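Local coordinates for nitrogen regulatory PII-like protein (Bacillus subtilis subsp. subtilis, PDB 4R25) that is required for full induction of the nrgAB operon when ammonium is scarce and belongs to the PII family of trimeric nitrogen regulators, at residues M3-V9 and K92-I98; V35-Q41 and E54-R60. One frame throughout, in Å; residues are numbered along the deposited sequence.

Contact 1: M3-V9 and K92-I98; sequences MFKVEIV and KIFVYEI. With ZN (zinc ion), chain E.
K92 pairs with V9, exchanging two backbone hydrogen bonds, where strand 92-97 runs antiparallel along strand 4-10 in the ferredoxin-like sheet of a PII subunit. Strand 92-97 closes that sheet within the chain, and a strand of a second subunit carries it on across the interface. I93 points to the helix-covered face, where its CG2 lies 3.8 Å from V6 CG1 and its CG1 meets I8 CG2; A79 of helix 72-83 packs on I8 and I93. F94 returns to the opposite face and is tied to E7 by two bonds, E7 N to F94 O and F94 N to E7 O, each 2.8 Å. Its ring presents an edge to V9 CG2. V95 turns its CG1 to F4 CD2, 3.9 Å away. Y96 lies on the same face as K5 and E7: CD1 packs 4.0 Å from K5 CD, and CE1 lies 4.0 Å from E7 CD, the carboxylate being turned 49° from the ring. K5 and E7 both reach a zinc ion, through K5 NZ and E7 OE2, because the chi1 of each (180° and -166°) sends CG away from the backbone N; E64 and a water also bind the metal. Replacing Y96 by alanine removes the ring beside the K5 and E7 chains and would probably leave those zinc ligands freer to turn. E97 runs back to the helix side, its CG 4.0 Å from F4 CE2. I98 ends the walk by giving its N-H to M3 O at 3.0 Å, while its CD1 packs against the carbonyl carbon of F4 and K5 CB.

Contact 2: V35-Q41 and E54-R60; sequences VHGCGLQ and ESNVYER. With ZN (zinc ion), chain F; ZN (zinc ion), chain D.
The long beta hairpin of strands 29-44 and 51-67, whose far end corresponds to the T-loop of PII proteins, is zipped together here. Paired backbone bonds join V35 with R60, G37 with Y58 and Q41 with E54; between the last two pairs the ladder slackens, and the bond from N56 N to G39 O is weak. The Y58 ring lies flat over G37. CG of Y58 stands between the backbone N and the carbonyl carbon (chi1 39°), which swings the ring across the partner strand until G37 CA sits 3.9 Å from the ring centroid, a CH-pi contact over the face. G37 has no side chain, and a CB would run into Y58 CE2. R60 fills in alongside: its CG is 3.6 Å from G37 N, and its bent chain turns NE back to E59 O at 2.7 Å, with Y58 CD2 over one face of the guanidinium. On the other side of the hairpin, C38 SG packs 3.8 Å from S55 CB, which also meets L40 CD2. H36 and E59 point the same way with ring and carboxylate planes almost perpendicular, at 88°; H36 NE2 binds one zinc ion, Y58 O lies at the ring edge, and V57 CG1 is 3.9 Å from H36 CD2. E54, fully extended, takes a different zinc ion on OE1 at 2.6 Å. Residues 36-39 pair in turn with a strand of the second subunit, whose F32 meets H36 and V57, while in its own chain strand 51-67 borders strand 4-10.

In the fold
Contact 1 and contact 2 are the two outer seams of one four-stranded sheet, with the neighbouring strands 4-10 and 51-67 bridging them. Their centres are about 21 Å apart, the centre of contact 1 lying about 6 Å from the centre of the chain and that of contact 2 about 16 Å from it. They meet where V9 CG1 packs against R60 CB at 4.2 Å. Along the chain, contact 2 is nested inside the loop that contact 1 closes. Each holds zinc differently: the ion at 3-9 also draws on E64, from the hairpin strand 51-67, whereas H36 and E54 bind theirs on hairpin strands 29-44 and 51-67. Both contacts touch the second subunit.

Contact 1: M3-V9 and K92-I98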
ATOM      1  N   MET A   3      15.318  -6.546  -2.538  1.00 66.92           N
ATOM      2  CA  MET A   3      14.783  -5.264  -2.111  1.00 52.08           C
ATOM      3  C   MET A   3      13.497  -5.536  -1.361  1.00 41.10           C
ATOM      4  O   MET A   3      12.708  -6.376  -1.772  1.00 47.59           O
ATOM      5  CB  MET A   3      14.508  -4.362  -3.309  1.00 48.49           C
ATOM      6  CG  MET A   3      15.612  -4.371  -4.344  1.00 63.06           C
ATOM      7  SD  MET A   3      15.303  -3.223  -5.694  1.00 70.47           S
ATOM      8  CE  MET A   3      15.725  -1.678  -4.888  1.00 55.42           C
ATOM      9  N   PHE A   4      13.279  -4.828  -0.264  1.00 37.01           N
ATOM     10  CA  PHE A   4      12.099  -5.081   0.552  1.00 47.99           C
ATOM     11  C   PHE A   4      11.340  -3.821   0.899  1.00 36.44           C
ATOM     12  O   PHE A   4      11.912  -2.738   0.995  1.00 39.56           O
ATOM     13  CB  PHE A   4      12.477  -5.810   1.847  1.00 47.46           C
ATOM     14  CG  PHE A   4      13.016  -7.184   1.627  1.00 56.20           C
ATOM     15  CD1 PHE A   4      14.383  -7.398   1.518  1.00 52.35           C
ATOM     16  CD2 PHE A   4      12.160  -8.264   1.512  1.00 55.94           C
ATOM     17  CE1 PHE A   4      14.884  -8.674   1.306  1.00 62.75           C
ATOM     18  CE2 PHE A   4      12.656  -9.540   1.300  1.00 64.72           C
ATOM     19  CZ  PHE A   4      14.017  -9.744   1.196  1.00 53.33           C
ATOM     20  N   LYS A   5      10.038  -3.979   1.103  1.00 40.69           N
ATOM     21  CA  LYS A   5       9.239  -2.914   1.663  1.00 29.18           C
ATOM     22  C   LYS A   5       8.847  -3.294   3.077  1.00 36.30           C
ATOM     23  O   LYS A   5       8.250  -4.346   3.307  1.00 44.01           O
ATOM     24  CB  LYS A   5       7.995  -2.666   0.819  1.00 35.06           C
ATOM     25  CG  LYS A   5       7.096  -1.555   1.356  1.00 36.33           C
ATOM     26  CD  LYS A   5       5.683  -1.758   0.861  1.00 54.17           C
ATOM     27  CE  LYS A   5       4.989  -0.446   0.570  1.00 78.20           C
ATOM     28  NZ  LYS A   5       3.701  -0.691  -0.143  1.00 73.45           N
ATOM     29  N   VAL A   6       9.185  -2.431   4.026  1.00 39.63           N
ATOM     30  CA  VAL A   6       8.763  -2.626   5.397  1.00 27.80           C
ATOM     31  C   VAL A   6       7.588  -1.711   5.694  1.00 36.43           C
ATOM     32  O   VAL A   6       7.682  -0.493   5.569  1.00 38.37           O
ATOM     33  CB  VAL A   6       9.914  -2.383   6.393  1.00 42.24           C
ATOM     34  CG1 VAL A   6       9.423  -2.526   7.828  1.00 27.58           C
ATOM     35  CG2 VAL A   6      11.039  -3.349   6.125  1.00 32.48           C
ATOM     36  N   GLU A   7       6.474  -2.317   6.088  1.00 38.64           N
ATOM     37  CA  GLU A   7       5.258  -1.578   6.372  1.00 32.54           C
ATOM     38  C   GLU A   7       4.911  -1.660   7.858  1.00 47.08           C
ATOM     39  O   GLU A   7       4.537  -2.720   8.361  1.00 46.02           O
ATOM     40  CB  GLU A   7       4.128  -2.152   5.535  1.00 33.64           C
ATOM     41  CG  GLU A   7       2.891  -1.308   5.455  1.00 39.82           C
ATOM     42  CD  GLU A   7       1.993  -1.763   4.320  1.00 62.53           C
ATOM     43  OE1 GLU A   7       0.951  -2.405   4.580  1.00 59.43           O
ATOM     44  OE2 GLU A   7       2.346  -1.487   3.156  1.00 78.70           O
ATOM     45  N   ILE A   8       5.046  -0.541   8.560  1.00 38.87           N
ATOM     46  CA  ILE A   8       4.702  -0.493   9.968  1.00 31.77           C
ATOM     47  C   ILE A   8       3.342   0.166  10.150  1.00 40.53           C
ATOM     48  O   ILE A   8       3.138   1.306   9.737  1.00 51.08           O
ATOM     49  CB  ILE A   8       5.754   0.293  10.774  1.00 32.88           C
ATOM     50  CG1 ILE A   8       7.164  -0.191  10.432  1.00 32.55           C
ATOM     51  CG2 ILE A   8       5.486   0.158  12.260  1.00 35.70           C
ATOM     52  CD1 ILE A   8       8.270   0.683  11.003  1.00 42.09           C
ATOM     53  N   VAL A   9       2.408  -0.550  10.761  1.00 40.29           N
ATOM     54  CA  VAL A   9       1.088   0.008  11.029  1.00 45.24           C
ATOM     55  C   VAL A   9       0.852   0.100  12.535  1.00 54.95           C
ATOM     56  O   VAL A   9       0.653  -0.908  13.206  1.00 43.94           O
ATOM     57  CB  VAL A   9      -0.022  -0.828  10.367  1.00 43.99           C
ATOM     58  CG1 VAL A   9      -1.384  -0.346  10.812  1.00 42.80           C
ATOM     59  CG2 VAL A   9       0.106  -0.768   8.854  1.00 39.66           C
ATOM     60  N   LYS A  92       1.573  -3.656  14.069  1.00 48.97           N
ATOM     61  CA  LYS A  92       2.235  -4.769  13.403  1.00 57.13           C
ATOM     62  C   LYS A  92       3.221  -4.272  12.350  1.00 47.76           C
ATOM     63  O   LYS A  92       3.294  -3.080  12.056  1.00 43.64           O
ATOM     64  CB  LYS A  92       1.202  -5.703  12.761  1.00 51.63           C
ATOM     65  CG  LYS A  92       0.067  -6.121  13.696  1.00 60.87           C
ATOM     66  CD  LYS A  92      -0.564  -7.438  13.260  1.00 63.49           C
ATOM     67  CE  LYS A  92      -1.814  -7.758  14.070  1.00 72.02           C
ATOM     68  NZ  LYS A  92      -2.895  -6.757  13.833  1.00 74.39           N
ATOM     69  N   ILE A  93       3.986  -5.199  11.791  1.00 40.89           N
ATOM     70  CA  ILE A  93       4.974  -4.859  10.791  1.00 37.09           C
ATOM     71  C   ILE A  93       4.905  -5.903   9.705  1.00 43.20           C
ATOM     72  O   ILE A  93       5.015  -7.086   9.988  1.00 47.01           O
ATOM     73  CB  ILE A  93       6.396  -4.891  11.371  1.00 34.13           C
ATOM     74  CG1 ILE A  93       6.534  -3.893  12.517  1.00 42.20           C
ATOM     75  CG2 ILE A  93       7.434  -4.616  10.277  1.00 29.50           C
ATOM     76  CD1 ILE A  93       7.856  -3.991  13.222  1.00 36.66           C
ATOM     77  N   PHE A  94       4.747  -5.465   8.461  1.00 40.30           N
ATOM     78  CA  PHE A  94       4.661  -6.394   7.347  1.00 33.74           C
ATOM     79  C   PHE A  94       5.827  -6.228   6.382  1.00 38.90           C
ATOM     80  O   PHE A  94       6.226  -5.111   6.058  1.00 40.04           O
ATOM     81  CB  PHE A  94       3.323  -6.225   6.623  1.00 43.98           C
ATOM     82  CG  PHE A  94       2.138  -6.202   7.548  1.00 35.49           C
ATOM     83  CD1 PHE A  94       1.586  -7.380   8.021  1.00 47.91           C
ATOM     84  CD2 PHE A  94       1.584  -5.003   7.954  1.00 42.82           C
ATOM     85  CE1 PHE A  94       0.491  -7.363   8.875  1.00 45.99           C
ATOM     86  CE2 PHE A  94       0.493  -4.979   8.809  1.00 45.18           C
ATOM     87  CZ  PHE A  94      -0.055  -6.158   9.267  1.00 40.20           C
ATOM     88  N   VAL A  95       6.372  -7.350   5.929  1.00 41.33           N
ATOM     89  CA  VAL A  95       7.485  -7.335   4.996  1.00 34.08           C
ATOM     90  C   VAL A  95       7.068  -7.908   3.635  1.00 45.62           C
ATOM     91  O   VAL A  95       6.397  -8.939   3.567  1.00 45.03           O
ATOM     92  CB  VAL A  95       8.708  -8.085   5.575  1.00 51.36           C
ATOM     93  CG1 VAL A  95       9.959  -7.818   4.731  1.00 31.76           C
ATOM     94  CG2 VAL A  95       8.945  -7.659   7.028  1.00 32.13           C
ATOM     95  N   TYR A  96       7.449  -7.206   2.566  1.00 37.98           N
ATOM     96  CA  TYR A  96       7.141  -7.600   1.198  1.00 34.43           C
ATOM     97  C   TYR A  96       8.375  -7.588   0.307  1.00 36.25           C
ATOM     98  O   TYR A  96       9.250  -6.738   0.450  1.00 52.58           O
ATOM     99  CB  TYR A  96       6.165  -6.616   0.561  1.00 43.47           C
ATOM    100  CG  TYR A  96       4.874  -6.406   1.289  1.00 44.19           C
ATOM    101  CD1 TYR A  96       4.750  -5.396   2.225  1.00 41.94           C
ATOM    102  CD2 TYR A  96       3.760  -7.189   1.013  1.00 45.89           C
ATOM    103  CE1 TYR A  96       3.568  -5.179   2.890  1.00 39.19           C
ATOM    104  CE2 TYR A  96       2.559  -6.981   1.674  1.00 49.76           C
ATOM    105  CZ  TYR A  96       2.470  -5.972   2.615  1.00 75.12           C
ATOM    106  OH  TYR A  96       1.284  -5.753   3.285  1.00 71.42           O
ATOM    107  N   GLU A  97       8.421  -8.505  -0.648  1.00 39.72           N
ATOM    108  CA  GLU A  97       9.444  -8.469  -1.683  1.00 37.24           C
ATOM    109  C   GLU A  97       9.106  -7.381  -2.691  1.00 42.17           C
ATOM    110  O   GLU A  97       7.931  -7.153  -2.981  1.00 49.64           O
ATOM    111  CB  GLU A  97       9.528  -9.819  -2.403  1.00 61.25           C
ATOM    112  CG  GLU A  97      10.323 -10.883  -1.655  1.00 80.62           C
ATOM    113  CD  GLU A  97      10.092 -12.289  -2.189  1.00 90.25           C
ATOM    114  OE1 GLU A  97       9.268 -12.481  -3.113  1.00 92.87           O
ATOM    115  OE2 GLU A  97      10.741 -13.211  -1.666  1.00108.40           O
ATOM    116  N   ILE A  98      10.128  -6.714  -3.226  1.00 42.07           N
ATOM    117  CA  ILE A  98       9.934  -5.763  -4.314  1.00 37.17           C
ATOM    118  C   ILE A  98      10.629  -6.246  -5.580  1.00 39.13           C
ATOM    119  O   ILE A  98      11.823  -6.521  -5.568  1.00 48.11           O
ATOM    120  CB  ILE A  98      10.509  -4.393  -3.973  1.00 52.38           C
ATOM    121  CG1 ILE A  98       9.782  -3.776  -2.782  1.00 47.76           C
ATOM    122  CG2 ILE A  98      10.405  -3.468  -5.171  1.00 51.07           C
ATOM    123  CD1 ILE A  98      10.288  -2.404  -2.432  1.00 57.05           C
TER
HETATM  124 ZN    ZN E 204       1.456  -0.279   0.972  1.00114.89          ZN
HETATM  125  O   HOH W   1      -0.606   1.149   0.399  0.33 39.85           O

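Contact 2: V35-Q41 and E54-R60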
ATOM      1  N   VAL A  35      -4.172   6.316   8.631  1.00 37.05           N
ATOM      2  CA  VAL A  35      -5.268   5.475   8.197  1.00 38.67           C
ATOM      3  C   VAL A  35      -6.045   5.046   9.430  1.00 42.13           C
ATOM      4  O   VAL A  35      -5.748   5.469  10.543  1.00 50.07           O
ATOM      5  CB  VAL A  35      -4.763   4.232   7.450  1.00 41.91           C
ATOM      6  CG1 VAL A  35      -4.037   4.639   6.189  1.00 33.69           C
ATOM      7  CG2 VAL A  35      -3.844   3.411   8.348  1.00 36.30           C
ATOM      8  N   HIS A  36      -7.040   4.199   9.231  1.00 49.81           N
ATOM      9  CA  HIS A  36      -7.833   3.710  10.341  1.00 37.27           C
ATOM     10  C   HIS A  36      -7.663   2.225  10.543  1.00 39.44           C
ATOM     11  O   HIS A  36      -7.491   1.468   9.590  1.00 40.96           O
ATOM     12  CB  HIS A  36      -9.306   4.026  10.132  1.00 49.92           C
ATOM     13  CG  HIS A  36      -9.632   5.470  10.296  1.00 47.66           C
ATOM     14  ND1 HIS A  36     -10.096   6.250   9.259  1.00 57.10           N
ATOM     15  CD2 HIS A  36      -9.547   6.285  11.371  1.00 48.00           C
ATOM     16  CE1 HIS A  36     -10.292   7.481   9.690  1.00 53.85           C
ATOM     17  NE2 HIS A  36      -9.964   7.528  10.970  1.00 62.72           N
ATOM     18  N   GLY A  37      -7.703   1.826  11.805  1.00 38.77           N
ATOM     19  CA  GLY A  37      -7.703   0.430  12.170  1.00 38.15           C
ATOM     20  C   GLY A  37      -9.088   0.058  12.660  1.00 44.99           C
ATOM     21  O   GLY A  37      -9.816   0.872  13.223  1.00 41.57           O
ATOM     22  N   CYS A  38      -9.456  -1.188  12.435  1.00 41.80           N
ATOM     23  CA  CYS A  38     -10.749  -1.674  12.865  1.00 47.76           C
ATOM     24  C   CYS A  38     -10.540  -3.031  13.490  1.00 45.26           C
ATOM     25  O   CYS A  38     -10.024  -3.940  12.840  1.00 48.38           O
ATOM     26  CB  CYS A  38     -11.700  -1.783  11.672  1.00 44.81           C
ATOM     27  SG  CYS A  38     -13.370  -2.250  12.109  1.00 56.42           S
ATOM     28  N   GLY A  39     -10.914  -3.158  14.761  1.00 50.11           N
ATOM     29  CA  GLY A  39     -10.919  -4.445  15.427  1.00 29.18           C
ATOM     30  C   GLY A  39     -12.265  -5.122  15.247  1.00 40.67           C
ATOM     31  O   GLY A  39     -13.300  -4.468  15.243  1.00 36.24           O
ATOM     32  N   LEU A  40     -12.249  -6.437  15.076  1.00 42.58           N
ATOM     33  CA  LEU A  40     -13.472  -7.204  14.917  1.00 45.18           C
ATOM     34  C   LEU A  40     -13.500  -8.363  15.920  1.00 52.07           C
ATOM     35  O   LEU A  40     -12.536  -9.119  16.041  1.00 46.84           O
ATOM     36  CB  LEU A  40     -13.597  -7.735  13.483  1.00 37.71           C
ATOM     37  CG  LEU A  40     -13.569  -6.751  12.308  1.00 43.26           C
ATOM     38  CD1 LEU A  40     -13.822  -7.480  11.010  1.00 29.73           C
ATOM     39  CD2 LEU A  40     -14.578  -5.641  12.469  1.00 42.07           C
ATOM     40  N   GLN A  41     -14.602  -8.493  16.649  1.00 48.91           N
ATOM     41  CA  GLN A  41     -14.747  -9.616  17.569  1.00 60.98           C
ATOM     42  C   GLN A  41     -16.149 -10.220  17.580  1.00 49.50           C
ATOM     43  O   GLN A  41     -17.155  -9.505  17.549  1.00 45.12           O
ATOM     44  CB  GLN A  41     -14.297  -9.236  18.980  1.00 44.98           C
ATOM     45  CG  GLN A  41     -14.502  -7.781  19.321  1.00 67.35           C
ATOM     46  CD  GLN A  41     -13.958  -7.422  20.690  1.00 87.36           C
ATOM     47  OE1 GLN A  41     -13.069  -8.100  21.218  1.00 78.57           O
ATOM     48  NE2 GLN A  41     -14.494  -6.353  21.278  1.00 72.02           N
ATOM     49  N   GLU A  54     -18.753  -7.154  16.744  1.00 46.83           N
ATOM     50  CA  GLU A  54     -18.565  -5.847  17.340  1.00 44.48           C
ATOM     51  C   GLU A  54     -17.222  -5.305  16.871  1.00 53.29           C
ATOM     52  O   GLU A  54     -16.252  -6.053  16.726  1.00 58.17           O
ATOM     53  CB  GLU A  54     -18.608  -5.964  18.856  1.00 52.25           C
ATOM     54  CG  GLU A  54     -18.641  -4.653  19.597  1.00 73.22           C
ATOM     55  CD  GLU A  54     -18.802  -4.874  21.082  1.00 96.38           C
ATOM     56  OE1 GLU A  54     -18.743  -3.890  21.853  1.00 83.44           O
ATOM     57  OE2 GLU A  54     -18.986  -6.048  21.475  1.00 68.24           O
ATOM     58  N   SER A  55     -17.167  -4.004  16.624  1.00 50.89           N
ATOM     59  CA  SER A  55     -15.989  -3.415  16.017  1.00 54.82           C
ATOM     60  C   SER A  55     -15.714  -2.016  16.538  1.00 55.52           C
ATOM     61  O   SER A  55     -16.637  -1.239  16.792  1.00 53.70           O
ATOM     62  CB  SER A  55     -16.141  -3.387  14.491  1.00 48.28           C
ATOM     63  OG  SER A  55     -17.238  -2.580  14.105  1.00 54.97           O
ATOM     64  N   ASN A  56     -14.435  -1.705  16.701  1.00 49.68           N
ATOM     65  CA  ASN A  56     -14.030  -0.355  17.047  1.00 51.88           C
ATOM     66  C   ASN A  56     -13.088   0.183  15.988  1.00 56.08           C
ATOM     67  O   ASN A  56     -12.304  -0.564  15.408  1.00 65.20           O
ATOM     68  CB  ASN A  56     -13.394  -0.287  18.445  1.00 63.73           C
ATOM     69  CG  ASN A  56     -12.138  -1.144  18.573  1.00 80.92           C
ATOM     70  OD1 ASN A  56     -12.150  -2.335  18.258  1.00 82.56           O
ATOM     71  ND2 ASN A  56     -11.045  -0.537  19.044  1.00 62.34           N
ATOM     72  N   VAL A  57     -13.188   1.478  15.722  1.00 49.79           N
ATOM     73  CA  VAL A  57     -12.294   2.130  14.789  1.00 54.23           C
ATOM     74  C   VAL A  57     -11.323   3.035  15.539  1.00 50.03           C
ATOM     75  O   VAL A  57     -11.738   3.910  16.292  1.00 75.19           O
ATOM     76  CB  VAL A  57     -13.083   2.938  13.743  1.00 57.21           C
ATOM     77  CG1 VAL A  57     -12.139   3.742  12.861  1.00 50.71           C
ATOM     78  CG2 VAL A  57     -13.936   2.001  12.901  1.00 44.22           C
ATOM     79  N   TYR A  58     -10.028   2.809  15.346  1.00 52.94           N
ATOM     80  CA  TYR A  58      -9.008   3.636  15.982  1.00 55.63           C
ATOM     81  C   TYR A  58      -8.100   4.311  14.953  1.00 49.07           C
ATOM     82  O   TYR A  58      -8.265   4.129  13.745  1.00 56.85           O
ATOM     83  CB  TYR A  58      -8.194   2.812  16.986  1.00 46.27           C
ATOM     84  CG  TYR A  58      -7.896   1.413  16.516  1.00 63.22           C
ATOM     85  CD1 TYR A  58      -8.844   0.403  16.642  1.00 61.58           C
ATOM     86  CD2 TYR A  58      -6.670   1.095  15.939  1.00 65.70           C
ATOM     87  CE1 TYR A  58      -8.588  -0.885  16.200  1.00 54.34           C
ATOM     88  CE2 TYR A  58      -6.398  -0.193  15.498  1.00 70.81           C
ATOM     89  CZ  TYR A  58      -7.363  -1.179  15.630  1.00 68.32           C
ATOM     90  OH  TYR A  58      -7.106  -2.458  15.191  1.00 53.85           O
ATOM     91  N   GLU A  59      -7.154   5.107  15.439  1.00 55.99           N
ATOM     92  CA  GLU A  59      -6.230   5.823  14.570  1.00 41.39           C
ATOM     93  C   GLU A  59      -4.983   5.008  14.386  1.00 50.80           C
ATOM     94  O   GLU A  59      -4.499   4.379  15.324  1.00 49.78           O
ATOM     95  CB  GLU A  59      -5.834   7.150  15.185  1.00 47.90           C
ATOM     96  CG  GLU A  59      -7.001   7.916  15.690  1.00 54.51           C
ATOM     97  CD  GLU A  59      -8.030   8.086  14.624  1.00 60.13           C
ATOM     98  OE1 GLU A  59      -9.216   7.840  14.924  1.00 81.00           O
ATOM     99  OE2 GLU A  59      -7.646   8.454  13.490  1.00 59.88           O
ATOM    100  N   ARG A  60      -4.453   5.030  13.173  1.00 47.11           N
ATOM    101  CA  ARG A  60      -3.228   4.314  12.898  1.00 44.02           C
ATOM    102  C   ARG A  60      -2.295   5.141  12.022  1.00 53.83           C
ATOM    103  O   ARG A  60      -2.732   5.945  11.195  1.00 39.77           O
ATOM    104  CB  ARG A  60      -3.536   2.965  12.246  1.00 46.59           C
ATOM    105  CG  ARG A  60      -4.388   2.022  13.103  1.00 59.29           C
ATOM    106  CD  ARG A  60      -3.567   1.237  14.122  1.00 45.43           C
ATOM    107  NE  ARG A  60      -3.319   1.986  15.348  1.00 66.09           N
ATOM    108  CZ  ARG A  60      -3.165   1.425  16.543  1.00 73.72           C
ATOM    109  NH1 ARG A  60      -3.244   0.109  16.668  1.00 82.47           N
ATOM    110  NH2 ARG A  60      -2.946   2.178  17.614  1.00 66.91           N
TER
HETATM  111 ZN    ZN F 205     -11.428   9.076  11.955  1.00 95.54          ZN
HETATM  112 ZN    ZN D 203     -19.713  -4.358  24.196  1.00 74.72          ZN